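Local coordinates for chromosome partition protein Smc (Pyrococcus furiosus, PDB 3KTA), which uses the ABC-type ATPase head formed by its two termini to bind and hydrolyse ATP, and is probably required for chromosome condensation and partitioning, at residues V122-R126 and D127-A131. Sequence-based numbering, arbitrary orientation.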
# COMPACT_ATOMS: atom_id res chain seq x y z
N VAL B 122 0.51 5.43 -5.10
CA VAL B 122 0.45 4.35 -6.07
C VAL B 122 1.64 4.45 -7.02
O VAL B 122 1.80 5.45 -7.70
CB VAL B 122 -0.85 4.46 -6.91
CG1 VAL B 122 -0.91 3.35 -7.97
CG2 VAL B 122 -2.09 4.40 -6.01
N ILE B 123 2.46 3.40 -7.05
CA ILE B 123 3.54 3.32 -8.02
C ILE B 123 3.02 2.62 -9.27
O ILE B 123 2.40 1.56 -9.16
CB ILE B 123 4.70 2.50 -7.48
CG1 ILE B 123 5.31 3.19 -6.25
CG2 ILE B 123 5.75 2.31 -8.58
CD1 ILE B 123 6.19 2.28 -5.39
N THR B 124 3.24 3.22 -10.44
CA THR B 124 2.63 2.69 -11.67
C THR B 124 3.38 3.10 -12.93
O THR B 124 4.02 4.16 -12.96
CB THR B 124 1.16 3.14 -11.79
OG1 THR B 124 0.56 2.57 -12.96
CG2 THR B 124 1.05 4.66 -11.86
N LEU B 125 3.32 2.24 -13.94
CA LEU B 125 3.88 2.53 -15.26
C LEU B 125 2.73 2.78 -16.25
O LEU B 125 2.97 2.97 -17.46
CB LEU B 125 4.72 1.35 -15.76
CG LEU B 125 5.97 1.00 -14.96
CD1 LEU B 125 6.79 -0.04 -15.71
CD2 LEU B 125 6.78 2.25 -14.67
N ARG B 126 1.50 2.81 -15.75
CA ARG B 126 0.32 2.86 -16.62
C ARG B 126 -0.32 4.25 -16.69
O ARG B 126 -0.83 4.78 -15.68
CB ARG B 126 -0.74 1.85 -16.17
CG ARG B 126 -0.21 0.42 -16.05
CD ARG B 126 0.09 -0.19 -17.44
NE ARG B 126 -1.15 -0.44 -18.16
CZ ARG B 126 -1.92 -1.52 -17.99
NH1 ARG B 126 -1.57 -2.46 -17.12
NH2 ARG B 126 -3.04 -1.65 -18.68
N ASP B 127 -0.33 4.82 -17.89
CA ASP B 127 -0.98 6.10 -18.10
C ASP B 127 -2.42 6.16 -17.60
O ASP B 127 -2.81 7.16 -16.99
CB ASP B 127 -0.89 6.54 -19.58
CG ASP B 127 -1.33 5.46 -20.57
OD1 ASP B 127 -2.09 4.53 -20.21
OD2 ASP B 127 -0.92 5.56 -21.74
N VAL B 128 -3.21 5.11 -17.83
CA VAL B 128 -4.62 5.14 -17.44
C VAL B 128 -4.79 5.05 -15.92
O VAL B 128 -5.85 5.37 -15.41
CB VAL B 128 -5.45 4.04 -18.14
CG1 VAL B 128 -5.46 4.29 -19.63
CG2 VAL B 128 -4.88 2.68 -17.88
N MSE B 129 -3.74 4.61 -15.22
CA MSE B 129 -3.74 4.66 -13.76
C MSE B 129 -3.41 6.05 -13.23
O MSE B 129 -4.04 6.48 -12.26
CB MSE B 129 -2.75 3.64 -13.16
CG MSE B 129 -2.62 3.73 -11.62
SE MSE B 129 -4.24 3.23 -10.66
CE MSE B 129 -3.85 1.34 -10.51
N MSE B 130 -2.42 6.70 -13.87
CA MSE B 130 -1.78 7.97 -13.48
C MSE B 130 -2.63 9.22 -13.73
O MSE B 130 -2.52 10.22 -13.02
CB MSE B 130 -0.38 8.12 -14.22
CG MSE B 130 -0.18 9.18 -15.49
SE MSE B 130 1.72 9.54 -15.57
CE MSE B 130 1.93 10.11 -13.73
N ALA B 131 -3.47 9.16 -14.76
CA ALA B 131 -3.95 10.37 -15.43
C ALA B 131 -4.67 11.37 -14.54
O ALA B 131 -4.54 12.59 -14.73
CB ALA B 131 -4.83 9.99 -16.62
O HOH W 1 1.52 3.66 -19.74
O HOH W 2 -1.97 1.87 -19.78
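In the switch region (H-loop) of the ABC ATPase head, between strand 119-123 and helix 127-130, Thr124 crosses the side chain of Met129, a selenomethionine on that helix. Thr124 OG1 lies 3.5 Å from Met129 CB, while Thr124 CG2 packs against Met129 CG at 3.8 Å. Val122 meets the same side chain tip to tip, its CG1 4.0 Å from Met129 CG. Met129 leans back over the strand end because its CG stands anti to the backbone N (chi1 175°). Turning Thr124 OG1 likewise anti to its own N (chi1 -178°) lets it accept a nearly straight bond from Arg126 N at 3.0 Å, an ST turn, while OG1 also bonds Asp96. A valine here would probably leave Arg126 N and Asp96 without this shared partner and free the turn to shift. Leu125 probably stands where many ABC relatives carry the switch histidine; its side chain lies about 6 Å from the bound bis(adenosine)-5'-pentaphosphate. Arg126, the N-cap residue, starts the helix with its carbonyl: Arg126 O takes Met130 N at 3.1 Å almost end-on. Met129 N grips the same oxygen at 3.0 Å from well above the carbonyl plane. One water bridges Leu125 O and Asp127 N; a second lies in plane at the guanidinium edge, accepting from Arg126 NE and within reach of Asp127 OD1. Arg126 NH1 hydrogen-bonds Leu99 O in the D-loop, and NH2 forms a salt bridge with Asp101, which begins helix 101-114.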